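Local coordinates for protein L-lactate dehydrogenase (Trichomonas vaginalis, PDB 4UUL) that probably uses NAD(H) to interconvert lactate and pyruvate, in a superfamily that also includes the malate dehydrogenases, at residues W23-E28 with P62-F67. The protein carries 1 engineered substitution. Residues are numbered along the deposited sequence; the frame is centred on the assembly and turned at random.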
loop_
_atom_site.group_PDB
_atom_site.type_symbol
_atom_site.label_atom_id
_atom_site.label_comp_id
_atom_site.label_asym_id
_atom_site.label_seq_id
_atom_site.Cartn_x
_atom_site.Cartn_y
_atom_site.Cartn_z
ATOM N N TRP B 23 -3.707 -3.610 0.281
ATOM C CA TRP B 23 -2.595 -4.475 -0.048
ATOM C C TRP B 23 -3.087 -5.907 -0.122
ATOM O O TRP B 23 -2.805 -6.629 -1.071
ATOM C CB TRP B 23 -1.493 -4.290 0.981
ATOM C CG TRP B 23 -0.070 -4.560 0.484
ATOM C CD1 TRP B 23 0.289 -5.276 -0.615
ATOM C CD2 TRP B 23 1.156 -4.050 1.037
ATOM N NE1 TRP B 23 1.666 -5.321 -0.735
ATOM C CE2 TRP B 23 2.219 -4.552 0.253
ATOM C CE3 TRP B 23 1.453 -3.227 2.111
ATOM C CZ2 TRP B 23 3.547 -4.243 0.509
ATOM C CZ3 TRP B 23 2.776 -2.928 2.367
ATOM C CH2 TRP B 23 3.800 -3.439 1.578
ATOM N N ILE B 24 -3.872 -6.313 0.856
ATOM C CA ILE B 24 -4.443 -7.661 0.857
ATOM C C ILE B 24 -5.396 -7.855 -0.340
ATOM O O ILE B 24 -5.365 -8.884 -1.033
ATOM C CB ILE B 24 -5.161 -7.952 2.179
ATOM C CG1 ILE B 24 -4.104 -8.047 3.301
ATOM C CG2 ILE B 24 -5.930 -9.281 2.104
ATOM C CD1 ILE B 24 -4.653 -8.060 4.663
ATOM N N ALA B 25 -6.243 -6.857 -0.594
ATOM C CA ALA B 25 -7.203 -6.955 -1.689
ATOM C C ALA B 25 -6.525 -7.041 -3.054
ATOM O O ALA B 25 -7.129 -7.554 -3.997
ATOM C CB ALA B 25 -8.168 -5.823 -1.671
ATOM N N SER B 26 -5.309 -6.507 -3.158
ATOM C CA SER B 26 -4.545 -6.558 -4.386
ATOM C C SER B 26 -4.009 -7.933 -4.697
ATOM O O SER B 26 -3.476 -8.122 -5.802
ATOM C CB SER B 26 -3.383 -5.571 -4.322
ATOM O OG SER B 26 -2.289 -6.095 -3.591
ATOM N N GLY B 27 -4.121 -8.891 -3.754
ATOM C CA GLY B 27 -3.713 -10.258 -3.997
ATOM C C GLY B 27 -2.407 -10.674 -3.340
ATOM O O GLY B 27 -1.966 -11.824 -3.492
ATOM N N GLU B 28 -1.780 -9.776 -2.582
ATOM C CA GLU B 28 -0.432 -10.022 -2.095
ATOM C C GLU B 28 -0.350 -11.067 -0.987
ATOM O O GLU B 28 0.695 -11.681 -0.816
ATOM C CB GLU B 28 0.181 -8.726 -1.591
ATOM C CG GLU B 28 1.423 -8.904 -0.718
ATOM C CD GLU B 28 2.584 -9.555 -1.453
ATOM O OE1 GLU B 28 2.585 -9.575 -2.722
ATOM O OE2 GLU B 28 3.509 -10.022 -0.735
ATOM N N PRO B 62 -9.634 -7.809 -8.742
ATOM C CA PRO B 62 -10.160 -9.136 -9.052
ATOM C C PRO B 62 -10.137 -10.099 -7.858
ATOM O O PRO B 62 -10.880 -11.082 -7.807
ATOM C CB PRO B 62 -9.252 -9.652 -10.182
ATOM C CG PRO B 62 -8.092 -8.729 -10.212
ATOM C CD PRO B 62 -8.524 -7.428 -9.634
ATOM N N HIS B 63 -9.243 -9.853 -6.900
ATOM C CA HIS B 63 -9.108 -10.767 -5.752
ATOM C C HIS B 63 -10.115 -10.501 -4.659
ATOM O O HIS B 63 -10.202 -11.271 -3.714
ATOM C CB HIS B 63 -7.700 -10.728 -5.133
ATOM C CG HIS B 63 -6.620 -11.230 -6.022
ATOM N ND1 HIS B 63 -5.988 -10.447 -6.956
ATOM C CD2 HIS B 63 -6.027 -12.442 -6.089
ATOM C CE1 HIS B 63 -5.058 -11.154 -7.560
ATOM N NE2 HIS B 63 -5.056 -12.368 -7.055
ATOM N N LEU B 64 -10.835 -9.400 -4.738
ATOM C CA LEU B 64 -11.738 -9.017 -3.671
ATOM C C LEU B 64 -13.114 -9.581 -3.901
ATOM O O LEU B 64 -13.860 -9.106 -4.736
ATOM C CB LEU B 64 -11.772 -7.504 -3.489
ATOM C CG LEU B 64 -12.557 -6.971 -2.279
ATOM C CD1 LEU B 64 -12.011 -7.478 -0.958
ATOM C CD2 LEU B 64 -12.531 -5.463 -2.253
ATOM N N ALA B 65 -13.450 -10.658 -3.189
ATOM C CA ALA B 65 -14.777 -11.294 -3.279
ATOM C C ALA B 65 -15.852 -10.449 -2.678
ATOM O O ALA B 65 -16.983 -10.471 -3.112
ATOM C CB ALA B 65 -14.743 -12.650 -2.578
ATOM N N GLY B 66 -15.507 -9.686 -1.658
ATOM C CA GLY B 66 -16.452 -8.849 -0.943
ATOM C C GLY B 66 -15.850 -8.346 0.364
ATOM O O GLY B 66 -14.679 -8.598 0.651
ATOM N N PHE B 67 -16.654 -7.636 1.150
ATOM C CA PHE B 67 -16.235 -7.115 2.429
ATOM C C PHE B 67 -17.482 -6.791 3.252
ATOM O O PHE B 67 -18.597 -6.658 2.727
ATOM C CB PHE B 67 -15.407 -5.840 2.254
ATOM C CG PHE B 67 -16.138 -4.750 1.549
ATOM C CD1 PHE B 67 -16.962 -3.889 2.234
ATOM C CD2 PHE B 67 -16.011 -4.596 0.189
ATOM C CE1 PHE B 67 -17.680 -2.895 1.559
ATOM C CE2 PHE B 67 -16.709 -3.616 -0.481
ATOM C CZ PHE B 67 -17.532 -2.762 0.212
HETATM O O HOH W 1 -6.905 -7.857 -6.788
#
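One water gripped by three groups joins Ala-25 to His-63: it donates to Ala-25 O at 2.8 Å and accepts from His-63 N at 3.1 Å. It also lies at the edge of the imidazole, in its plane, 2.8 Å from His-63 ND1. The same carbonyl oxygen, Ala-25 O, rests against His-63 CB at 3.4 Å. With CG anti to the carbonyl carbon and beside the backbone N (chi1 -65°), the ring of His-63 folds back over the end of the helix, which brings ND1 to the water already bound by the backbone N of His-63. Gly-27 CA then sits almost squarely over the ring centre, 3.6 Å from the centroid and 8° off the normal, a CH-pi contact. The helix ends here in a Schellman motif: Gly-27, with positive phi, is the first residue to leave helical geometry, and its bare CA lets the imidazole lie flat against the turn. In the Rossmann-type NAD-binding domain, helix 15-25 begins within the glycine-rich dinucleotide-binding loop, where Gln-15 and Ile-16 bind NADH in another structure of this protein, and its C-terminal end here meets the start of the outermost strand of the parallel sheet, 64-70. Next to the histidine, Ala-25 CB touches the Leu-64 CD1 methyl at 4.2 Å, while Leu-64 also packs on Leu-37 of the adjoining strand. Ser-26 CB points away from residues 62-67, and Ser-26 OG turns back to donate to Trp-23 O at 2.6 Å, tilted 21° from the carbonyl plane; Ser-26 also packs on Trp-23 of the second subunit.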